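Local coordinates for tryptophanyl-tRNA synthetase (Thermus thermophilus, PDB 2EL7), which probably catalyses the ATP-dependent attachment of tryptophan to its cognate tRNA, as a homodimeric class I aminoacyl-tRNA synthetase, at residues N18-I23 and S245-K250; W95-L100 and Q133-L138; R164-H167 and T172-E175; P185-I190 and A194-S199. All coordinates share one frame; numbering follows the deposited sequence.

Interaction 1 of 4, residues N18-I23 and S245-K250; sequences NYLGAI and SYFAPK
Leu20 extends one methyl from helix 16-33 to the last turn of helix 239-247, where it meets two consecutive aromatic residues, Tyr246 and Phe247. In class I synthetase terms, the contact joins the helix that starts within the predicted HIGH motif to the helical part of the chain that follows the predicted KMSKS loop. Its two segments are 222 residues apart in sequence.

Tyr246 comes first along the second segment. Leu20 CD1 lies 3.4 Å from Tyr246 CD1 and 3.5 Å from Tyr246 CG, so the methyl sits at the root of the ring, approaching obliquely, well away from the phenol oxygen. The outer part of the ring continues to Val187 and Pro188, and the tyrosine is therefore shared between the helix and that loop.

Phe247, the last helical residue, offers the far end of its ring: Phe247 CZ is 3.7 Å from the same Leu20 CD1. Tyr246 CB lies over one face of this ring, toward its rim. Phe247 also packs on Leu278 and Ala281 of helix 267-294. Beyond it Ala248 leaves the helical conformation, and Pro249 takes the N-cap position of the next helix.

No hydrogen bond crosses the contact. The leucine chain is extended, with CD1 anti to CA (chi2 176°), which carries that branch outward from its helix. Leu20 itself lies in a widened, pi-type turn, in which Ile23 N bonds to Asn18 O at 3.2 Å.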
loop_
_atom_site.group_PDB
_atom_site.type_symbol
_atom_site.label_atom_id
_atom_site.label_comp_id
_atom_site.label_asym_id
_atom_site.label_seq_id
_atom_site.Cartn_x
_atom_site.Cartn_y
_atom_site.Cartn_z
ATOM N N ASN A 18 25.069 15.062 -10.912
ATOM C CA ASN A 18 24.541 14.609 -9.617
ATOM C C ASN A 18 25.551 15.013 -8.538
ATOM O O ASN A 18 25.208 15.570 -7.496
ATOM C CB ASN A 18 24.420 13.074 -9.576
ATOM C CG ASN A 18 23.469 12.515 -10.631
ATOM O OD1 ASN A 18 23.771 11.496 -11.290
ATOM N ND2 ASN A 18 22.309 13.158 -10.788
ATOM N N TYR A 19 26.813 14.721 -8.814
ATOM C CA TYR A 19 27.874 14.985 -7.869
ATOM C C TYR A 19 28.001 16.433 -7.431
ATOM O O TYR A 19 27.871 16.726 -6.239
ATOM C CB TYR A 19 29.198 14.487 -8.428
ATOM C CG TYR A 19 30.343 14.703 -7.483
ATOM C CD1 TYR A 19 30.349 14.114 -6.223
ATOM C CD2 TYR A 19 31.419 15.513 -7.840
ATOM C CE1 TYR A 19 31.406 14.332 -5.332
ATOM C CE2 TYR A 19 32.478 15.733 -6.964
ATOM C CZ TYR A 19 32.463 15.142 -5.713
ATOM O OH TYR A 19 33.501 15.384 -4.843
ATOM N N LEU A 20 28.263 17.324 -8.384
ATOM C CA LEU A 20 28.414 18.746 -8.105
ATOM C C LEU A 20 27.206 19.410 -7.443
ATOM O O LEU A 20 27.344 20.474 -6.827
ATOM C CB LEU A 20 28.749 19.487 -9.396
ATOM C CG LEU A 20 30.144 19.113 -9.895
ATOM C CD1 LEU A 20 30.455 19.777 -11.226
ATOM C CD2 LEU A 20 31.148 19.540 -8.830
ATOM N N GLY A 21 26.031 18.793 -7.557
ATOM C CA GLY A 21 24.847 19.388 -6.972
ATOM C C GLY A 21 24.267 18.755 -5.713
ATOM O O GLY A 21 24.549 19.187 -4.591
ATOM N N ALA A 22 23.454 17.723 -5.898
ATOM C CA ALA A 22 22.783 17.057 -4.791
ATOM C C ALA A 22 23.675 16.316 -3.815
ATOM O O ALA A 22 23.467 16.394 -2.604
ATOM C CB ALA A 22 21.735 16.097 -5.347
ATOM N N ILE A 23 24.663 15.597 -4.340
ATOM C CA ILE A 23 25.555 14.822 -3.508
ATOM C C ILE A 23 26.361 15.705 -2.575
ATOM O O ILE A 23 26.507 15.410 -1.384
ATOM C CB ILE A 23 26.490 13.936 -4.383
ATOM C CG1 ILE A 23 25.668 12.827 -5.054
ATOM C CG2 ILE A 23 27.569 13.275 -3.528
ATOM C CD1 ILE A 23 26.459 11.958 -5.977
ATOM N N SER A 245 35.776 25.281 -14.891
ATOM C CA SER A 245 35.464 26.069 -13.696
ATOM C C SER A 245 35.123 25.193 -12.493
ATOM O O SER A 245 35.485 25.497 -11.348
ATOM C CB SER A 245 34.289 26.992 -14.004
ATOM O OG SER A 245 34.533 27.675 -15.223
ATOM N N TYR A 246 34.413 24.106 -12.774
ATOM C CA TYR A 246 34.000 23.156 -11.753
ATOM C C TYR A 246 35.169 22.450 -11.089
ATOM O O TYR A 246 35.116 22.173 -9.895
ATOM C CB TYR A 246 33.127 22.074 -12.372
ATOM C CG TYR A 246 31.820 22.535 -12.985
ATOM C CD1 TYR A 246 31.144 21.714 -13.888
ATOM C CD2 TYR A 246 31.235 23.756 -12.634
ATOM C CE1 TYR A 246 29.921 22.084 -14.422
ATOM C CE2 TYR A 246 30.002 24.145 -13.180
ATOM C CZ TYR A 246 29.355 23.302 -14.071
ATOM O OH TYR A 246 28.148 23.664 -14.650
ATOM N N PHE A 247 36.224 22.169 -11.857
ATOM C CA PHE A 247 37.361 21.403 -11.344
ATOM C C PHE A 247 38.776 21.951 -11.258
ATOM O O PHE A 247 39.699 21.189 -10.959
ATOM C CB PHE A 247 37.440 20.100 -12.114
ATOM C CG PHE A 247 36.138 19.406 -12.217
ATOM C CD1 PHE A 247 35.376 19.507 -13.384
ATOM C CD2 PHE A 247 35.635 18.704 -11.124
ATOM C CE1 PHE A 247 34.135 18.926 -13.463
ATOM C CE2 PHE A 247 34.380 18.111 -11.183
ATOM C CZ PHE A 247 33.621 18.219 -12.355
ATOM N N ALA A 248 38.970 23.238 -11.532
ATOM C CA ALA A 248 40.306 23.812 -11.470
ATOM C C ALA A 248 40.218 25.162 -10.783
ATOM O O ALA A 248 39.221 25.877 -10.934
ATOM C CB ALA A 248 40.881 23.955 -12.869
ATOM N N PRO A 249 41.268 25.537 -10.030
ATOM C CA PRO A 249 41.317 26.808 -9.300
ATOM C C PRO A 249 41.029 28.056 -10.134
ATOM O O PRO A 249 41.329 28.095 -11.327
ATOM C CB PRO A 249 42.720 26.798 -8.688
ATOM C CG PRO A 249 43.512 25.924 -9.616
ATOM C CD PRO A 249 42.564 24.831 -9.959
ATOM N N LYS A 250 40.424 29.061 -9.500
ATOM C CA LYS A 250 40.086 30.323 -10.175
ATOM C C LYS A 250 41.290 30.874 -10.938
ATOM O O LYS A 250 41.246 31.030 -12.154
ATOM C CB LYS A 250 39.648 31.387 -9.159
ATOM C CG LYS A 250 38.640 30.945 -8.114
ATOM C CD LYS A 250 38.390 32.095 -7.117
ATOM C CE LYS A 250 37.443 31.691 -5.979
ATOM N NZ LYS A 250 36.079 31.291 -6.446
#

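Interaction 2 of 4, residues W95-L100 and Q133-L138; sequences WVFTTL and QAADIL
Phe97 bridges the gap between helix 89-99 and helix 124-139, and its ring alone supplies the first segment's share of the contact. Most of what it meets is apolar. Leu138 CD1 comes at the outer end of the ring from an oblique direction, 3.5 Å from Phe97 CE2, while Leu138 CB lies in the ring plane beyond the rim. Nearer the root, the methyls of Ala134 and Ala135 both flank Phe97 CD2, with Ala135 CB 4.0 Å from it. The small alanines let the ring come close to the backbone itself, and Phe97 CE2 is 3.6 Å from Ala135 CA.

The ring also meets a polar atom edge-on: Ala134 O stands near its plane, 3.5 Å from Phe97 CE2. That oxygen is already used by its own helix, accepting from Leu138 N. With chi2 at 8°, the phenylalanine presents its CD2-CE2 edge to the neighbouring helix. With only an alanine's methyl at Phe97, the helices would probably face each other across a gap, and Leu138 CD1 would lose its aromatic neighbour.

These two helices belong to the class I catalytic domain, and their short segments pass at an axis distance of 9.7 Å with 122° between directions. Asp136, predicted to bind tryptophan, points away from Phe97. The far side of helix 89-99 faces the dimer partner, where Trp95 NE1 bonds to Tyr44 O of the second subunit.

No hydrogen bond crosses between the two segments; within the first, Thr99 OG1 turns back on its own helix and donates to Val96 O at 2.6 Å, in the carbonyl plane and on a lone pair.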
loop_
_atom_site.group_PDB
_atom_site.type_symbol
_atom_site.label_atom_id
_atom_site.label_comp_id
_atom_site.label_asym_id
_atom_site.label_seq_id
_atom_site.Cartn_x
_atom_site.Cartn_y
_atom_site.Cartn_z
ATOM N N TRP A 95 -1.337 2.820 3.175
ATOM C CA TRP A 95 -2.756 2.558 2.997
ATOM C C TRP A 95 -3.536 3.608 3.762
ATOM O O TRP A 95 -4.492 4.181 3.227
ATOM C CB TRP A 95 -3.143 1.153 3.487
ATOM C CG TRP A 95 -4.632 1.005 3.627
ATOM C CD1 TRP A 95 -5.327 0.758 4.775
ATOM C CD2 TRP A 95 -5.615 1.160 2.594
ATOM N NE1 TRP A 95 -6.684 0.753 4.523
ATOM C CE2 TRP A 95 -6.885 0.994 3.193
ATOM C CE3 TRP A 95 -5.549 1.422 1.221
ATOM C CZ2 TRP A 95 -8.070 1.077 2.469
ATOM C CZ3 TRP A 95 -6.739 1.503 0.497
ATOM C CH2 TRP A 95 -7.977 1.332 1.124
ATOM N N VAL A 96 -3.118 3.874 5.005
ATOM C CA VAL A 96 -3.804 4.864 5.843
ATOM C C VAL A 96 -3.862 6.181 5.105
ATOM O O VAL A 96 -4.926 6.753 4.941
ATOM C CB VAL A 96 -3.101 5.064 7.223
ATOM C CG1 VAL A 96 -3.860 6.111 8.049
ATOM C CG2 VAL A 96 -3.071 3.734 7.990
ATOM N N PHE A 97 -2.707 6.637 4.640
ATOM C CA PHE A 97 -2.606 7.886 3.902
ATOM C C PHE A 97 -3.503 7.886 2.663
ATOM O O PHE A 97 -4.214 8.855 2.411
ATOM C CB PHE A 97 -1.141 8.141 3.521
ATOM C CG PHE A 97 -0.295 8.677 4.657
ATOM C CD1 PHE A 97 -0.797 8.745 5.956
ATOM C CD2 PHE A 97 1.014 9.087 4.429
ATOM C CE1 PHE A 97 -0.008 9.213 7.011
ATOM C CE2 PHE A 97 1.817 9.553 5.474
ATOM C CZ PHE A 97 1.300 9.617 6.777
ATOM N N THR A 98 -3.462 6.804 1.893
ATOM C CA THR A 98 -4.300 6.673 0.709
ATOM C C THR A 98 -5.754 7.024 1.076
ATOM O O THR A 98 -6.405 7.794 0.360
ATOM C CB THR A 98 -4.225 5.204 0.129
ATOM O OG1 THR A 98 -2.976 5.018 -0.549
ATOM C CG2 THR A 98 -5.347 4.915 -0.845
ATOM N N THR A 99 -6.258 6.496 2.193
ATOM C CA THR A 99 -7.653 6.773 2.579
ATOM C C THR A 99 -7.881 8.237 2.951
ATOM O O THR A 99 -9.022 8.715 2.947
ATOM C CB THR A 99 -8.157 5.896 3.795
ATOM O OG1 THR A 99 -7.427 6.236 4.987
ATOM C CG2 THR A 99 -7.987 4.385 3.515
ATOM N N LEU A 100 -6.804 8.951 3.270
ATOM C CA LEU A 100 -6.939 10.349 3.665
ATOM C C LEU A 100 -6.520 11.315 2.564
ATOM O O LEU A 100 -6.219 12.466 2.868
ATOM C CB LEU A 100 -6.084 10.640 4.896
ATOM C CG LEU A 100 -6.247 9.785 6.151
ATOM C CD1 LEU A 100 -5.115 10.121 7.115
ATOM C CD2 LEU A 100 -7.600 10.040 6.781
ATOM N N GLN A 133 5.531 8.067 -1.281
ATOM C CA GLN A 133 6.603 8.970 -0.857
ATOM C C GLN A 133 6.226 9.683 0.460
ATOM O O GLN A 133 7.068 9.877 1.346
ATOM C CB GLN A 133 6.885 10.024 -1.926
ATOM C CG GLN A 133 7.513 9.514 -3.211
ATOM C CD GLN A 133 7.768 10.652 -4.215
ATOM O OE1 GLN A 133 6.821 11.272 -4.741
ATOM N NE2 GLN A 133 9.045 10.942 -4.466
ATOM N N ALA A 134 4.967 10.095 0.581
ATOM C CA ALA A 134 4.527 10.758 1.809
ATOM C C ALA A 134 4.671 9.859 3.056
ATOM O O ALA A 134 5.012 10.330 4.149
ATOM C CB ALA A 134 3.069 11.204 1.664
ATOM N N ALA A 135 4.394 8.567 2.896
ATOM C CA ALA A 135 4.488 7.629 4.014
ATOM C C ALA A 135 5.941 7.355 4.345
ATOM O O ALA A 135 6.295 7.120 5.478
ATOM C CB ALA A 135 3.788 6.352 3.663
ATOM N N ASP A 136 6.783 7.379 3.328
ATOM C CA ASP A 136 8.207 7.151 3.517
ATOM C C ASP A 136 8.748 8.333 4.339
ATOM O O ASP A 136 9.511 8.148 5.277
ATOM C CB ASP A 136 8.881 7.070 2.137
ATOM C CG ASP A 136 9.932 5.968 2.042
ATOM O OD1 ASP A 136 9.986 5.082 2.933
ATOM O OD2 ASP A 136 10.703 6.001 1.046
ATOM N N ILE A 137 8.328 9.543 3.989
ATOM C CA ILE A 137 8.764 10.742 4.686
ATOM C C ILE A 137 8.234 10.805 6.128
ATOM O O ILE A 137 9.003 11.031 7.075
ATOM C CB ILE A 137 8.316 12.040 3.934
ATOM C CG1 ILE A 137 9.035 12.146 2.586
ATOM C CG2 ILE A 137 8.605 13.272 4.788
ATOM C CD1 ILE A 137 8.655 13.371 1.783
ATOM N N LEU A 138 6.937 10.572 6.306
ATOM C CA LEU A 138 6.381 10.654 7.640
ATOM C C LEU A 138 6.596 9.455 8.584
ATOM O O LEU A 138 6.593 9.622 9.820
ATOM C CB LEU A 138 4.906 11.025 7.538
ATOM C CG LEU A 138 4.703 12.304 6.702
ATOM C CD1 LEU A 138 3.201 12.613 6.549
ATOM C CD2 LEU A 138 5.449 13.474 7.343
#

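Interaction 3 of 4, residues R164-H167 and T172-E175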
loop_
_atom_site.group_PDB
_atom_site.type_symbol
_atom_site.label_atom_id
_atom_site.label_comp_id
_atom_site.label_asym_id
_atom_site.label_seq_id
_atom_site.Cartn_x
_atom_site.Cartn_y
_atom_site.Cartn_z
ATOM N N ARG A 164 -3.990 16.843 7.820
ATOM C CA ARG A 164 -5.252 16.114 7.864
ATOM C C ARG A 164 -5.207 15.040 8.933
ATOM O O ARG A 164 -6.174 14.875 9.680
ATOM C CB ARG A 164 -5.558 15.496 6.500
ATOM C CG ARG A 164 -6.971 14.992 6.375
ATOM C CD ARG A 164 -7.316 14.688 4.902
ATOM N NE ARG A 164 -7.299 15.859 4.011
ATOM C CZ ARG A 164 -6.420 16.057 3.031
ATOM N NH1 ARG A 164 -6.501 17.156 2.280
ATOM N NH2 ARG A 164 -5.458 15.167 2.799
ATOM N N PHE A 165 -4.075 14.329 9.020
ATOM C CA PHE A 165 -3.912 13.283 10.009
ATOM C C PHE A 165 -3.878 13.880 11.409
ATOM O O PHE A 165 -4.600 13.418 12.302
ATOM C CB PHE A 165 -2.621 12.478 9.769
ATOM C CG PHE A 165 -2.493 11.248 10.648
ATOM C CD1 PHE A 165 -2.823 9.976 10.156
ATOM C CD2 PHE A 165 -2.077 11.359 11.982
ATOM C CE1 PHE A 165 -2.743 8.833 10.977
ATOM C CE2 PHE A 165 -1.994 10.228 12.812
ATOM C CZ PHE A 165 -2.329 8.963 12.307
ATOM N N ASN A 166 -3.041 14.890 11.616
ATOM C CA ASN A 166 -2.937 15.510 12.942
ATOM C C ASN A 166 -4.276 16.027 13.482
ATOM O O ASN A 166 -4.579 15.851 14.662
ATOM C CB ASN A 166 -1.905 16.642 12.945
ATOM C CG ASN A 166 -0.471 16.136 12.747
ATOM O OD1 ASN A 166 -0.162 14.958 12.975
ATOM N ND2 ASN A 166 0.416 17.035 12.340
ATOM N N HIS A 167 -5.077 16.643 12.618
ATOM C CA HIS A 167 -6.367 17.167 13.029
ATOM C C HIS A 167 -7.366 16.069 13.387
ATOM O O HIS A 167 -8.100 16.200 14.379
ATOM C CB HIS A 167 -6.966 18.055 11.921
ATOM C CG HIS A 167 -8.410 18.410 12.143
ATOM N ND1 HIS A 167 -8.831 19.205 13.190
ATOM C CD2 HIS A 167 -9.525 18.102 11.434
ATOM C CE1 HIS A 167 -10.141 19.378 13.111
ATOM N NE2 HIS A 167 -10.586 18.720 12.053
ATOM N N THR A 172 0.538 14.117 15.384
ATOM C CA THR A 172 1.403 12.967 15.215
ATOM C C THR A 172 2.618 13.186 14.332
ATOM O O THR A 172 3.721 12.721 14.656
ATOM C CB THR A 172 0.627 11.792 14.607
ATOM O OG1 THR A 172 -0.530 11.504 15.407
ATOM C CG2 THR A 172 1.512 10.581 14.533
ATOM N N PHE A 173 2.403 13.882 13.216
ATOM C CA PHE A 173 3.451 14.095 12.235
ATOM C C PHE A 173 3.885 15.535 12.010
ATOM O O PHE A 173 3.083 16.461 12.107
ATOM C CB PHE A 173 2.997 13.549 10.872
ATOM C CG PHE A 173 2.722 12.073 10.844
ATOM C CD1 PHE A 173 1.429 11.602 10.727
ATOM C CD2 PHE A 173 3.764 11.161 10.842
ATOM C CE1 PHE A 173 1.168 10.232 10.599
ATOM C CE2 PHE A 173 3.521 9.794 10.712
ATOM C CZ PHE A 173 2.216 9.328 10.591
ATOM N N PRO A 174 5.175 15.736 11.697
ATOM C CA PRO A 174 5.689 17.084 11.444
ATOM C C PRO A 174 5.275 17.350 10.025
ATOM O O PRO A 174 4.951 16.409 9.315
ATOM C CB PRO A 174 7.203 16.902 11.551
ATOM C CG PRO A 174 7.377 15.500 10.936
ATOM C CD PRO A 174 6.269 14.748 11.673
ATOM N N GLU A 175 5.271 18.611 9.616
ATOM C CA GLU A 175 4.940 19.004 8.244
ATOM C C GLU A 175 6.295 19.213 7.590
ATOM O O GLU A 175 6.936 20.229 7.795
ATOM C CB GLU A 175 4.155 20.318 8.238
ATOM C CG GLU A 175 2.727 20.162 8.746
ATOM C CD GLU A 175 1.964 21.467 8.796
ATOM O OE1 GLU A 175 1.899 22.154 7.757
ATOM O OE2 GLU A 175 1.427 21.798 9.877
HETATM O O HOH W 1 -0.522 19.804 11.839
#
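Asn166 grips the backbone of Thr172 and Phe173 with both ends of its amide. CG lies beside the backbone N and anti to the carbonyl carbon (chi1 -67°), which swings the amide off helix 153-169 toward the loop that returns to strand 177-179. Asn166 OD1 takes two donors: Phe173 N, at 2.8 Å, comes in the carbonyl plane on a lone pair, whereas Thr172 N, at 2.6 Å, approaches from well above that plane. Asn166 ND2 completes the pairing by donating to Phe173 O at 2.7 Å, almost straight. A leucine here would probably leave both loop N-H groups and the Phe173 carbonyl without these partners and free the turn to shift.

Phe165 has its CG opposite the backbone N (chi1 -172°), and its ring stands beside the loop. The edge of Phe173 points at its face in a T-shaped stack with centroids 5.0 Å apart, Phe173 CE1 lying over the centre. Thr172 OG1 touches the rim of Phe165 and bonds to Gly170 O.

The contact lies at the end of the helix of a beta-alpha-beta crossover between parallel strands 144-146 and 177-179, and helix 296-324 packs on Phe165 and Phe173. A water accepts from Asn166 ND2 and weakly reaches Glu175 OE2. With three bonds holding its amide, Asn166 is fixed in rotation and gives partners to two N-H groups and one carbonyl of a largely buried loop.

Interaction 4 of 4, residues P185-I190 and A194-S199; sequences PRVPGI and AKMSKS
The two backbones cross steeply and are joined by a single bridge, Pro188 with Lys195, their CA atoms 4.2 Å apart. Two bonds make up the bridge: Met196 N donates to Val187 O at 2.5 Å, a length too short to be taken literally, and Gly189 N donates to Ala194 O at 3.3 Å, tilted from the carbonyl plane. A beta carbon on Gly189 would lie tight against that same Ala194 O.

Val187 and Met196 lie side by side and point the same way, with Val187 CG1 4.1 Å from Met196 CE. Met196 runs out straight from the backbone N (chi1 -171°) and bends at chi3, which brings Met196 CE to 3.6 Å from Pro188 O. Both side chains also pack on Ile16. Lys195 is bent along its length and carries its amine away from Val187; of its side chain, CB is the part near Val187 O. Farther on, Ser197 OG and Ser199 OG share a hydrogen bond of 2.9 Å.

Residues 195-199 form the predicted KMSKS motif, the ATP-binding loop of class I synthetases, here joined to residues 187-189 by the backbone bridge and by the packing of Met196.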
loop_
_atom_site.group_PDB
_atom_site.type_symbol
_atom_site.label_atom_id
_atom_site.label_comp_id
_atom_site.label_asym_id
_atom_site.label_seq_id
_atom_site.Cartn_x
_atom_site.Cartn_y
_atom_site.Cartn_z
ATOM N N PRO A 185 25.468 24.071 -9.056
ATOM C CA PRO A 185 25.603 24.370 -10.480
ATOM C C PRO A 185 24.628 23.572 -11.338
ATOM O O PRO A 185 24.315 22.415 -11.038
ATOM C CB PRO A 185 27.047 23.971 -10.777
ATOM C CG PRO A 185 27.723 24.059 -9.431
ATOM C CD PRO A 185 26.705 23.477 -8.526
ATOM N N ARG A 186 24.133 24.189 -12.400
ATOM C CA ARG A 186 23.246 23.472 -13.302
ATOM C C ARG A 186 24.206 23.034 -14.414
ATOM O O ARG A 186 24.512 23.798 -15.337
ATOM C CB ARG A 186 22.131 24.396 -13.823
ATOM C CG ARG A 186 21.419 25.204 -12.712
ATOM C CD ARG A 186 20.811 24.320 -11.587
ATOM N NE ARG A 186 20.541 25.066 -10.345
ATOM C CZ ARG A 186 19.649 26.053 -10.219
ATOM N NH1 ARG A 186 19.492 26.664 -9.050
ATOM N NH2 ARG A 186 18.908 26.429 -11.256
ATOM N N VAL A 187 24.694 21.801 -14.281
ATOM C CA VAL A 187 25.666 21.209 -15.194
ATOM C C VAL A 187 25.195 20.821 -16.596
ATOM O O VAL A 187 24.318 19.978 -16.765
ATOM C CB VAL A 187 26.309 19.977 -14.539
ATOM C CG1 VAL A 187 27.465 19.483 -15.383
ATOM C CG2 VAL A 187 26.766 20.332 -13.116
ATOM N N PRO A 188 25.792 21.439 -17.628
ATOM C CA PRO A 188 25.474 21.192 -19.040
ATOM C C PRO A 188 25.991 19.858 -19.596
ATOM O O PRO A 188 27.066 19.394 -19.220
ATOM C CB PRO A 188 26.102 22.392 -19.742
ATOM C CG PRO A 188 27.250 22.739 -18.855
ATOM C CD PRO A 188 26.645 22.627 -17.485
ATOM N N GLY A 189 25.218 19.260 -20.501
ATOM C CA GLY A 189 25.590 17.988 -21.093
ATOM C C GLY A 189 26.725 18.073 -22.095
ATOM O O GLY A 189 27.061 19.157 -22.556
ATOM N N ILE A 190 27.309 16.931 -22.447
ATOM C CA ILE A 190 28.437 16.908 -23.382
ATOM C C ILE A 190 28.145 17.416 -24.802
ATOM O O ILE A 190 29.052 17.839 -25.515
ATOM C CB ILE A 190 29.057 15.493 -23.470
ATOM C CG1 ILE A 190 28.082 14.522 -24.138
ATOM C CG2 ILE A 190 29.425 15.005 -22.074
ATOM C CD1 ILE A 190 28.614 13.086 -24.202
ATOM N N ALA A 194 20.918 20.771 -23.460
ATOM C CA ALA A 194 20.226 20.886 -22.177
ATOM C C ALA A 194 21.074 20.350 -21.029
ATOM O O ALA A 194 22.039 19.617 -21.262
ATOM C CB ALA A 194 18.890 20.150 -22.232
ATOM N N LYS A 195 20.707 20.712 -19.798
ATOM C CA LYS A 195 21.438 20.265 -18.611
ATOM C C LYS A 195 21.772 18.766 -18.671
ATOM O O LYS A 195 21.103 17.989 -19.367
ATOM C CB LYS A 195 20.639 20.596 -17.342
ATOM C CG LYS A 195 19.283 19.927 -17.260
ATOM C CD LYS A 195 19.259 18.869 -16.163
ATOM C CE LYS A 195 19.206 19.487 -14.753
ATOM N NZ LYS A 195 17.849 20.026 -14.383
ATOM N N MET A 196 22.824 18.369 -17.955
ATOM C CA MET A 196 23.251 16.977 -17.944
ATOM C C MET A 196 22.190 16.134 -17.258
ATOM O O MET A 196 21.798 16.400 -16.125
ATOM C CB MET A 196 24.606 16.832 -17.236
ATOM C CG MET A 196 25.225 15.449 -17.374
ATOM S SD MET A 196 26.852 15.297 -16.605
ATOM C CE MET A 196 27.921 16.175 -17.764
ATOM N N SER A 197 21.719 15.119 -17.971
ATOM C CA SER A 197 20.692 14.224 -17.468
ATOM C C SER A 197 21.098 12.781 -17.759
ATOM O O SER A 197 21.726 12.503 -18.769
ATOM C CB SER A 197 19.363 14.549 -18.148
ATOM O OG SER A 197 18.323 13.722 -17.660
ATOM N N LYS A 198 20.753 11.868 -16.862
ATOM C CA LYS A 198 21.090 10.457 -17.036
ATOM C C LYS A 198 20.380 9.923 -18.275
ATOM O O LYS A 198 20.903 9.071 -18.998
ATOM C CB LYS A 198 20.653 9.646 -15.799
ATOM C CG LYS A 198 20.753 10.418 -14.472
ATOM C CD LYS A 198 19.727 11.562 -14.444
ATOM C CE LYS A 198 20.126 12.687 -13.518
ATOM N NZ LYS A 198 19.358 13.917 -13.867
ATOM N N SER A 199 19.186 10.451 -18.522
ATOM C CA SER A 199 18.366 10.035 -19.652
ATOM C C SER A 199 18.865 10.511 -21.016
ATOM O O SER A 199 18.881 9.739 -21.972
ATOM C CB SER A 199 16.916 10.499 -19.435
ATOM O OG SER A 199 16.828 11.910 -19.298
#

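How the interactions relate
Interactions 1 and 4 lie on one side of the chain's centre, and interactions 2 and 3 on the other. Tyr246 is common ground for the first pair, and Asn18 meets Lys198, which brings the predicted HIGH and KMSKS regions together. In the second pair, Leu138 packs against Phe173 and Leu100 against Phe165. Interactions 2 and 3 are buried, interaction 4 partly so, and interaction 1 lies at the surface. Of the helix-to-helix contacts, both are apolar, a leucine methyl against two rings in 1 and one ring against small aliphatic side chains in 2; the contacts between chain neighbours use hydrogen bonds, from a side-chain amide in 3 and from paired backbones in 4.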